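Long-range contacts in 1-pyrroline-5-carboxylate dehydrogenase (Thermus thermophilus, PDB 1UZB), which probably oxidises 1-pyrroline-5-carboxylate, through its open-chain glutamate semialdehyde, to glutamate with a nicotinamide cofactor, as a member of the aldehyde dehydrogenase family: residues Tyr286-Ala294 / Arg412-Gly420; Ile376-Leu387 / Thr402-Ile413. All coordinates share one frame; numbering follows the deposited sequence.

Contact 1 (Tyr286-Ala294 / Arg412-Gly420)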
loop_
_atom_site.group_PDB
_atom_site.type_symbol
_atom_site.label_atom_id
_atom_site.label_comp_id
_atom_site.label_asym_id
_atom_site.label_seq_id
_atom_site.Cartn_x
_atom_site.Cartn_y
_atom_site.Cartn_z
ATOM N N TYR A 286 21.577 -12.256 -24.057
ATOM C CA TYR A 286 21.941 -11.202 -23.125
ATOM C C TYR A 286 23.454 -11.219 -23.037
ATOM O O TYR A 286 24.053 -12.263 -22.793
ATOM C CB TYR A 286 21.295 -11.472 -21.762
ATOM C CG TYR A 286 20.023 -12.302 -21.815
ATOM C CD1 TYR A 286 20.070 -13.691 -21.721
ATOM C CD2 TYR A 286 18.774 -11.698 -21.962
ATOM C CE1 TYR A 286 18.907 -14.459 -21.770
ATOM C CE2 TYR A 286 17.604 -12.458 -22.012
ATOM C CZ TYR A 286 17.677 -13.839 -21.912
ATOM O OH TYR A 286 16.529 -14.604 -21.936
ATOM N N VAL A 287 24.075 -10.069 -23.273
ATOM C CA VAL A 287 25.525 -9.997 -23.240
ATOM C C VAL A 287 26.073 -8.813 -22.444
ATOM O O VAL A 287 25.551 -7.699 -22.520
ATOM C CB VAL A 287 26.099 -9.935 -24.678
ATOM C CG1 VAL A 287 25.601 -11.124 -25.494
ATOM C CG2 VAL A 287 25.697 -8.631 -25.346
ATOM N N GLU A 288 27.110 -9.077 -21.655
ATOM C CA GLU A 288 27.802 -8.052 -20.869
ATOM C C GLU A 288 29.196 -8.159 -21.465
ATOM O O GLU A 288 29.868 -9.181 -21.304
ATOM C CB GLU A 288 27.804 -8.408 -19.378
ATOM C CG GLU A 288 28.219 -7.269 -18.446
ATOM C CD GLU A 288 29.686 -7.315 -18.048
ATOM O OE1 GLU A 288 30.558 -7.008 -18.891
ATOM O OE2 GLU A 288 29.964 -7.667 -16.883
ATOM N N THR A 289 29.627 -7.101 -22.146
ATOM C CA THR A 289 30.887 -7.112 -22.875
ATOM C C THR A 289 32.050 -6.206 -22.482
ATOM O O THR A 289 32.832 -5.800 -23.347
ATOM C CB THR A 289 30.585 -6.889 -24.360
ATOM O OG1 THR A 289 29.649 -5.809 -24.487
ATOM C CG2 THR A 289 29.971 -8.141 -24.969
ATOM N N GLY A 290 32.168 -5.888 -21.201
ATOM C CA GLY A 290 33.279 -5.066 -20.749
ATOM C C GLY A 290 33.150 -3.570 -20.938
ATOM O O GLY A 290 32.080 -3.062 -21.263
ATOM N N GLY A 291 34.252 -2.859 -20.718
ATOM C CA GLY A 291 34.240 -1.416 -20.871
ATOM C C GLY A 291 35.618 -0.780 -20.848
ATOM O O GLY A 291 36.634 -1.470 -20.763
ATOM N N LYS A 292 35.644 0.543 -20.970
ATOM C CA LYS A 292 36.881 1.324 -20.909
ATOM C C LYS A 292 36.475 2.419 -19.936
ATOM O O LYS A 292 36.190 3.559 -20.314
ATOM C CB LYS A 292 37.247 1.909 -22.278
ATOM C CG LYS A 292 38.644 2.530 -22.305
ATOM C CD LYS A 292 39.737 1.475 -22.136
ATOM C CE LYS A 292 41.104 2.126 -21.970
ATOM N NZ LYS A 292 42.206 1.121 -21.909
ATOM N N ASN A 293 36.460 2.041 -18.666
ATOM C CA ASN A 293 35.983 2.909 -17.604
ATOM C C ASN A 293 36.918 3.983 -17.102
ATOM O O ASN A 293 38.098 3.741 -16.831
ATOM C CB ASN A 293 35.517 2.042 -16.441
ATOM C CG ASN A 293 34.837 0.776 -16.907
ATOM O OD1 ASN A 293 33.862 0.812 -17.662
ATOM N ND2 ASN A 293 35.354 -0.355 -16.463
ATOM N N ALA A 294 36.352 5.173 -16.938
ATOM C CA ALA A 294 37.115 6.312 -16.474
ATOM C C ALA A 294 36.640 6.895 -15.157
ATOM O O ALA A 294 35.465 6.798 -14.789
ATOM C CB ALA A 294 37.091 7.411 -17.530
ATOM N N ARG A 412 44.988 4.065 -28.811
ATOM C CA ARG A 412 44.485 2.716 -28.601
ATOM C C ARG A 412 44.389 2.364 -27.114
ATOM O O ARG A 412 43.418 1.735 -26.690
ATOM C CB ARG A 412 45.365 1.697 -29.326
ATOM C CG ARG A 412 45.367 1.861 -30.838
ATOM C CD ARG A 412 46.097 0.712 -31.503
ATOM N NE ARG A 412 45.446 -0.567 -31.229
ATOM C CZ ARG A 412 45.982 -1.754 -31.494
ATOM N NH1 ARG A 412 45.316 -2.864 -31.206
ATOM N NH2 ARG A 412 47.189 -1.833 -32.043
ATOM N N ILE A 413 45.379 2.766 -26.317
ATOM C CA ILE A 413 45.332 2.446 -24.894
ATOM C C ILE A 413 44.273 3.249 -24.140
ATOM O O ILE A 413 44.022 2.993 -22.962
ATOM C CB ILE A 413 46.702 2.637 -24.190
ATOM C CG1 ILE A 413 47.190 4.078 -24.324
ATOM C CG2 ILE A 413 47.709 1.646 -24.758
ATOM C CD1 ILE A 413 48.337 4.410 -23.385
ATOM N N ALA A 414 43.652 4.213 -24.812
ATOM C CA ALA A 414 42.601 5.017 -24.188
ATOM C C ALA A 414 41.227 4.628 -24.738
ATOM O O ALA A 414 40.206 5.190 -24.339
ATOM C CB ALA A 414 42.853 6.502 -24.430
ATOM N N GLN A 415 41.202 3.650 -25.638
ATOM C CA GLN A 415 39.960 3.206 -26.263
ATOM C C GLN A 415 39.690 1.710 -26.154
ATOM O O GLN A 415 38.535 1.287 -26.074
ATOM C CB GLN A 415 39.974 3.571 -27.749
ATOM C CG GLN A 415 39.937 5.053 -28.042
ATOM C CD GLN A 415 38.579 5.660 -27.754
ATOM O OE1 GLN A 415 37.549 5.105 -28.130
ATOM N NE2 GLN A 415 38.572 6.812 -27.097
ATOM N N GLU A 416 40.751 0.910 -26.161
ATOM C CA GLU A 416 40.609 -0.543 -26.119
ATOM C C GLU A 416 40.787 -1.138 -24.728
ATOM O O GLU A 416 41.644 -0.706 -23.964
ATOM C CB GLU A 416 41.604 -1.172 -27.103
ATOM C CG GLU A 416 41.516 -0.548 -28.497
ATOM C CD GLU A 416 42.510 -1.114 -29.498
ATOM O OE1 GLU A 416 42.638 -0.521 -30.589
ATOM O OE2 GLU A 416 43.155 -2.140 -29.213
ATOM N N GLU A 417 39.968 -2.139 -24.410
ATOM C CA GLU A 417 40.014 -2.797 -23.107
ATOM C C GLU A 417 41.234 -3.707 -22.990
ATOM O O GLU A 417 41.318 -4.745 -23.650
ATOM C CB GLU A 417 38.735 -3.604 -22.882
ATOM C CG GLU A 417 38.606 -4.146 -21.467
ATOM C CD GLU A 417 37.315 -4.907 -21.245
ATOM O OE1 GLU A 417 36.639 -4.653 -20.223
ATOM O OE2 GLU A 417 36.977 -5.769 -22.084
ATOM N N ILE A 418 42.168 -3.310 -22.132
ATOM C CA ILE A 418 43.406 -4.050 -21.915
ATOM C C ILE A 418 43.205 -5.174 -20.906
ATOM O O ILE A 418 43.799 -6.246 -21.029
ATOM C CB ILE A 418 44.513 -3.097 -21.418
ATOM C CG1 ILE A 418 44.733 -1.992 -22.456
ATOM C CG2 ILE A 418 45.803 -3.871 -21.166
ATOM C CD1 ILE A 418 45.650 -0.885 -21.991
ATOM N N PHE A 419 42.371 -4.921 -19.902
ATOM C CA PHE A 419 42.071 -5.917 -18.881
ATOM C C PHE A 419 43.317 -6.347 -18.119
ATOM O O PHE A 419 43.521 -7.533 -17.853
ATOM C CB PHE A 419 41.400 -7.131 -19.529
ATOM C CG PHE A 419 40.170 -7.601 -18.806
ATOM C CD1 PHE A 419 40.152 -8.835 -18.161
ATOM C CD2 PHE A 419 39.024 -6.813 -18.777
ATOM C CE1 PHE A 419 39.006 -9.277 -17.502
ATOM C CE2 PHE A 419 37.875 -7.248 -18.121
ATOM C CZ PHE A 419 37.866 -8.481 -17.482
ATOM N N GLY A 420 44.143 -5.367 -17.773
ATOM C CA GLY A 420 45.364 -5.624 -17.034
ATOM C C GLY A 420 45.656 -4.431 -16.143
ATOM O O GLY A 420 44.903 -3.457 -16.156
HETATM O O HOH W 1 35.391 -5.774 -24.243
HETATM O O HOH W 2 41.972 -1.154 -20.269
#
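Lys292 and Glu417 each reach across to main-chain groups of the opposite segment, a worked example of two loops joined by side chains that bind main-chain groups. The residues from Tyr286 to Ala294 run from the cofactor-domain sheet (strand 284-288) into the catalytic-domain sheet (strand 293-297). They carry a Glu-Thr-Gly-Gly-Lys sequence resembling the glutamate signature of aldehyde dehydrogenases. The opposing loop holds the Glu-Ile-Phe-Gly sequence, which in relatives lines the site of the cofactor ribose.

Lys292 enters the loop as a long, buried arm. Its CG is anti to the backbone N, but the chain bends at the next bond (chi2 67°) and then runs straight. CD passes 3.4 Å from Glu416 O, and NZ ends between two carbonyls that lie three residues apart, 2.8 Å from both Ile413 O and Glu416 O. Neither is met in its carbonyl plane: the ammonium is tilted from that of Glu416 and sits above that of Ile413. A water accepts a third bond from NZ and another from Ile418 N, so the buried charge is held by three oxygens. Ile418 adds an apolar border, its CG1 and CD1 lying close to NZ.

Glu417 sends its carboxylate the other way, toward the two glycines. The extended side chain receives the N-H of Gly291 on OE1 at 3.0 Å, nearly straight at 165°, from well above the carboxylate plane. Gly291 O lies only 3.2 Å from that same OE1; two acceptors so close probably repel, a cost the Gly291 N-H bond may offset. With no side chain on Gly290, its CA can lie 3.4 Å from OE1. One water donates to both Glu417 OE2 and Thr289 O, 2.7 Å from each.

Contact 2 (Ile376-Leu387 / Thr402-Ile413)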
loop_
_atom_site.group_PDB
_atom_site.type_symbol
_atom_site.label_atom_id
_atom_site.label_comp_id
_atom_site.label_asym_id
_atom_site.label_seq_id
_atom_site.Cartn_x
_atom_site.Cartn_y
_atom_site.Cartn_z
ATOM N N ILE A 376 51.184 -2.645 -23.580
ATOM C CA ILE A 376 52.145 -1.755 -22.948
ATOM C C ILE A 376 53.123 -1.236 -24.008
ATOM O O ILE A 376 53.498 -0.063 -23.997
ATOM C CB ILE A 376 52.894 -2.476 -21.795
ATOM C CG1 ILE A 376 51.940 -2.641 -20.604
ATOM C CG2 ILE A 376 54.138 -1.694 -21.390
ATOM C CD1 ILE A 376 52.478 -3.501 -19.471
ATOM N N GLU A 377 53.521 -2.104 -24.936
ATOM C CA GLU A 377 54.433 -1.693 -26.002
ATOM C C GLU A 377 53.749 -0.671 -26.908
ATOM O O GLU A 377 54.375 0.286 -27.370
ATOM C CB GLU A 377 54.888 -2.907 -26.815
ATOM C CG GLU A 377 55.862 -3.790 -26.061
ATOM C CD GLU A 377 57.029 -2.998 -25.507
ATOM O OE1 GLU A 377 57.776 -2.400 -26.311
ATOM O OE2 GLU A 377 57.196 -2.966 -24.271
ATOM N N ILE A 378 52.462 -0.876 -27.156
ATOM C CA ILE A 378 51.692 0.046 -27.980
ATOM C C ILE A 378 51.593 1.389 -27.260
ATOM O O ILE A 378 51.790 2.445 -27.861
ATOM C CB ILE A 378 50.266 -0.501 -28.236
ATOM C CG1 ILE A 378 50.345 -1.737 -29.137
ATOM C CG2 ILE A 378 49.390 0.585 -28.856
ATOM C CD1 ILE A 378 49.045 -2.507 -29.243
ATOM N N GLY A 379 51.298 1.335 -25.964
ATOM C CA GLY A 379 51.171 2.547 -25.175
ATOM C C GLY A 379 52.428 3.397 -25.136
ATOM O O GLY A 379 52.348 4.621 -25.054
ATOM N N LYS A 380 53.591 2.756 -25.190
ATOM C CA LYS A 380 54.857 3.484 -25.157
ATOM C C LYS A 380 55.009 4.442 -26.333
ATOM O O LYS A 380 55.755 5.417 -26.254
ATOM C CB LYS A 380 56.035 2.507 -25.135
ATOM C CG LYS A 380 56.209 1.780 -23.811
ATOM C CD LYS A 380 57.357 0.787 -23.888
ATOM C CE LYS A 380 57.596 0.093 -22.558
ATOM N NZ LYS A 380 58.682 -0.916 -22.675
ATOM N N ASN A 381 54.296 4.167 -27.421
ATOM C CA ASN A 381 54.361 5.013 -28.606
ATOM C C ASN A 381 53.135 5.912 -28.728
ATOM O O ASN A 381 52.956 6.596 -29.736
ATOM C CB ASN A 381 54.500 4.142 -29.857
ATOM C CG ASN A 381 55.826 3.403 -29.908
ATOM O OD1 ASN A 381 55.897 2.266 -30.372
ATOM N ND2 ASN A 381 56.884 4.053 -29.439
ATOM N N GLU A 382 52.291 5.911 -27.698
ATOM C CA GLU A 382 51.087 6.739 -27.702
ATOM C C GLU A 382 51.110 7.760 -26.568
ATOM O O GLU A 382 50.742 8.919 -26.756
ATOM C CB GLU A 382 49.834 5.865 -27.583
ATOM C CG GLU A 382 49.642 4.891 -28.734
ATOM C CD GLU A 382 48.287 4.216 -28.704
ATOM O OE1 GLU A 382 47.876 3.750 -27.618
ATOM O OE2 GLU A 382 47.632 4.147 -29.766
ATOM N N GLY A 383 51.542 7.326 -25.388
ATOM C CA GLY A 383 51.607 8.223 -24.250
ATOM C C GLY A 383 52.971 8.175 -23.589
ATOM O O GLY A 383 53.928 7.674 -24.178
ATOM N N GLN A 384 53.066 8.693 -22.368
ATOM C CA GLN A 384 54.330 8.701 -21.639
ATOM C C GLN A 384 54.295 7.725 -20.468
ATOM O O GLN A 384 53.511 7.896 -19.533
ATOM C CB GLN A 384 54.635 10.105 -21.108
ATOM C CG GLN A 384 55.971 10.202 -20.380
ATOM C CD GLN A 384 56.105 11.456 -19.537
ATOM O OE1 GLN A 384 57.168 11.734 -18.982
ATOM N NE2 GLN A 384 55.021 12.213 -19.426
ATOM N N LEU A 385 55.142 6.702 -20.517
ATOM C CA LEU A 385 55.206 5.721 -19.442
ATOM C C LEU A 385 55.851 6.380 -18.229
ATOM O O LEU A 385 56.973 6.881 -18.316
ATOM C CB LEU A 385 56.040 4.512 -19.877
ATOM C CG LEU A 385 56.186 3.383 -18.853
ATOM C CD1 LEU A 385 54.825 2.753 -18.585
ATOM C CD2 LEU A 385 57.165 2.342 -19.381
ATOM N N VAL A 386 55.149 6.386 -17.098
ATOM C CA VAL A 386 55.691 6.998 -15.889
ATOM C C VAL A 386 55.777 6.045 -14.697
ATOM O O VAL A 386 56.259 6.427 -13.632
ATOM C CB VAL A 386 54.885 8.251 -15.473
ATOM C CG1 VAL A 386 55.091 9.365 -16.496
ATOM C CG2 VAL A 386 53.411 7.910 -15.345
ATOM N N LEU A 387 55.306 4.814 -14.873
ATOM C CA LEU A 387 55.374 3.812 -13.811
ATOM C C LEU A 387 55.177 2.404 -14.357
ATOM O O LEU A 387 54.312 2.173 -15.202
ATOM C CB LEU A 387 54.324 4.079 -12.724
ATOM C CG LEU A 387 54.428 3.124 -11.525
ATOM C CD1 LEU A 387 55.726 3.387 -10.774
ATOM C CD2 LEU A 387 53.240 3.310 -10.599
ATOM N N THR A 402 51.070 -0.367 -13.880
ATOM C CA THR A 402 51.554 0.511 -14.927
ATOM C C THR A 402 50.728 1.772 -15.117
ATOM O O THR A 402 49.499 1.747 -15.020
ATOM C CB THR A 402 51.609 -0.273 -16.248
ATOM O OG1 THR A 402 52.448 -1.421 -16.070
ATOM C CG2 THR A 402 52.152 0.589 -17.377
ATOM N N VAL A 403 51.416 2.875 -15.399
ATOM C CA VAL A 403 50.756 4.152 -15.622
ATOM C C VAL A 403 51.343 4.898 -16.813
ATOM O O VAL A 403 52.565 5.043 -16.934
ATOM C CB VAL A 403 50.875 5.091 -14.396
ATOM C CG1 VAL A 403 50.156 6.409 -14.675
ATOM C CG2 VAL A 403 50.288 4.425 -13.165
ATOM N N PHE A 404 50.463 5.341 -17.705
ATOM C CA PHE A 404 50.859 6.145 -18.856
ATOM C C PHE A 404 50.165 7.481 -18.646
ATOM O O PHE A 404 49.018 7.518 -18.191
ATOM C CB PHE A 404 50.352 5.561 -20.178
ATOM C CG PHE A 404 51.089 4.336 -20.642
ATOM C CD1 PHE A 404 50.604 3.065 -20.361
ATOM C CD2 PHE A 404 52.258 4.458 -21.390
ATOM C CE1 PHE A 404 51.267 1.926 -20.817
ATOM C CE2 PHE A 404 52.932 3.325 -21.851
ATOM C CZ PHE A 404 52.436 2.058 -21.565
ATOM N N THR A 405 50.842 8.580 -18.955
ATOM C CA THR A 405 50.202 9.877 -18.809
ATOM C C THR A 405 50.270 10.675 -20.110
ATOM O O THR A 405 50.920 10.254 -21.072
ATOM C CB THR A 405 50.798 10.682 -17.632
ATOM O OG1 THR A 405 49.941 11.793 -17.348
ATOM C CG2 THR A 405 52.199 11.178 -17.953
ATOM N N GLU A 406 49.588 11.819 -20.133
ATOM C CA GLU A 406 49.508 12.668 -21.325
ATOM C C GLU A 406 49.032 11.808 -22.499
ATOM O O GLU A 406 49.470 11.971 -23.639
ATOM C CB GLU A 406 50.868 13.303 -21.649
ATOM C CG GLU A 406 51.404 14.289 -20.597
ATOM C CD GLU A 406 50.607 15.586 -20.490
ATOM O OE1 GLU A 406 49.809 15.895 -21.400
ATOM O OE2 GLU A 406 50.794 16.314 -19.489
ATOM N N VAL A 407 48.114 10.893 -22.209
ATOM C CA VAL A 407 47.584 9.998 -23.227
ATOM C C VAL A 407 46.501 10.658 -24.076
ATOM O O VAL A 407 45.561 11.251 -23.545
ATOM C CB VAL A 407 46.987 8.726 -22.589
ATOM C CG1 VAL A 407 46.489 7.787 -23.674
ATOM C CG2 VAL A 407 48.026 8.036 -21.721
ATOM N N PRO A 408 46.630 10.582 -25.411
ATOM C CA PRO A 408 45.613 11.186 -26.279
ATOM C C PRO A 408 44.305 10.420 -26.099
ATOM O O PRO A 408 44.306 9.190 -26.046
ATOM C CB PRO A 408 46.196 10.998 -27.678
ATOM C CG PRO A 408 47.671 11.041 -27.432
ATOM C CD PRO A 408 47.816 10.188 -26.189
ATOM N N PRO A 409 43.173 11.135 -26.011
ATOM C CA PRO A 409 41.875 10.474 -25.832
ATOM C C PRO A 409 41.555 9.366 -26.834
ATOM O O PRO A 409 40.880 8.399 -26.494
ATOM C CB PRO A 409 40.884 11.632 -25.919
ATOM C CG PRO A 409 41.659 12.778 -25.351
ATOM C CD PRO A 409 43.018 12.602 -25.999
ATOM N N LYS A 410 42.039 9.503 -28.066
ATOM C CA LYS A 410 41.762 8.503 -29.091
ATOM C C LYS A 410 42.861 7.465 -29.303
ATOM O O LYS A 410 42.803 6.673 -30.245
ATOM C CB LYS A 410 41.423 9.201 -30.412
ATOM C CG LYS A 410 40.152 10.044 -30.335
ATOM C CD LYS A 410 39.791 10.653 -31.679
ATOM C CE LYS A 410 38.549 11.525 -31.571
ATOM N NZ LYS A 410 37.353 10.758 -31.120
ATOM N N ALA A 411 43.860 7.460 -28.427
ATOM C CA ALA A 411 44.945 6.485 -28.519
ATOM C C ALA A 411 44.363 5.099 -28.262
ATOM O O ALA A 411 43.356 4.966 -27.565
ATOM C CB ALA A 411 46.013 6.791 -27.491
ATOM N N ARG A 412 44.988 4.065 -28.811
ATOM C CA ARG A 412 44.485 2.716 -28.601
ATOM C C ARG A 412 44.389 2.364 -27.114
ATOM O O ARG A 412 43.418 1.735 -26.690
ATOM C CB ARG A 412 45.365 1.697 -29.326
ATOM C CG ARG A 412 45.367 1.861 -30.838
ATOM C CD ARG A 412 46.097 0.712 -31.503
ATOM N NE ARG A 412 45.446 -0.567 -31.229
ATOM C CZ ARG A 412 45.982 -1.754 -31.494
ATOM N NH1 ARG A 412 45.316 -2.864 -31.206
ATOM N NH2 ARG A 412 47.189 -1.833 -32.043
ATOM N N ILE A 413 45.379 2.766 -26.317
ATOM C CA ILE A 413 45.332 2.446 -24.894
ATOM C C ILE A 413 44.273 3.249 -24.140
ATOM O O ILE A 413 44.022 2.993 -22.962
ATOM C CB ILE A 413 46.702 2.637 -24.190
ATOM C CG1 ILE A 413 47.190 4.078 -24.324
ATOM C CG2 ILE A 413 47.709 1.646 -24.758
ATOM C CD1 ILE A 413 48.337 4.410 -23.385
#
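Phe404 is the chief bump, wedged between helix 366-379 and edge strand 384-387 of the catalytic-domain sheet. Gly379 CA lies over one face of its ring, 4.2 Å from the centroid, and Leu385 CD1 over the opposite face at 4.0 Å, both as CH-pi contacts. The hollow on the helix side exists because Gly379 has no side chain; there the ring sinks until CZ is 3.4 Å from Ile376 O. Leu385 turns at chi2 (65°), which sets CD1 over the ring and also against Thr402 CG2. Ile413 shares the glycine hollow, its CG2 resting 3.6 Å from Gly379 CA.

Strands 384-387 and 402-405 pair antiparallel. Gln384 and Thr405 form a hydrogen-bonded pair, Leu385 and Phe404 a non-hydrogen-bonded one. A classic beta bulge follows: Val386 N gives Val403 O a bond of 2.9 Å, while Leu387 N adds a weak one. The extra residue brings Val386 CG2 against Val403 CG1 at 3.6 Å. On the sheet face opposite Phe404, Leu387 and Thr405 meet helix 332-346.

Glu382 grips the two residues that follow the Pro408-Ala411 type I turn. OE2 takes Arg412 N at 2.8 Å and OE1 takes Ile413 N at 3.0 Å, while Ala411 CB abuts the carboxylate. Ile378 CD1 lies over the Arg412 guanidinium, which forms a salt bridge with Glu416. The chemistry therefore implies two fastenings, a hydrogen-bonded strand pair with an apolar Phe404 plug and a polar clasp just after the turn, where adjacent N-H groups probably stabilise a carboxylate whose plane is fixed.

The two contacts, with centres about 15 Å apart, overlap in Arg412 and Ile413 and reach the same catalytic-domain sheet. Ile413 serves both: its N-H in contact 2, its carbonyl in contact 1. A further tie runs through Gln415 NE2, probably hydrogen-bonded to Pro409 O at 2.9 Å. Contact 1 lies deeper, about 14 Å from the chain centre against about 27 Å for the centre of contact 2. It also adjoins Cys322, whose sequence setting is consistent with the family's nucleophilic cysteine: Glu288 touches it and Asn293 ND2 bonds its carbonyl. Contact 2 fastens the outer end of a loop whose inner end borders the probable active site.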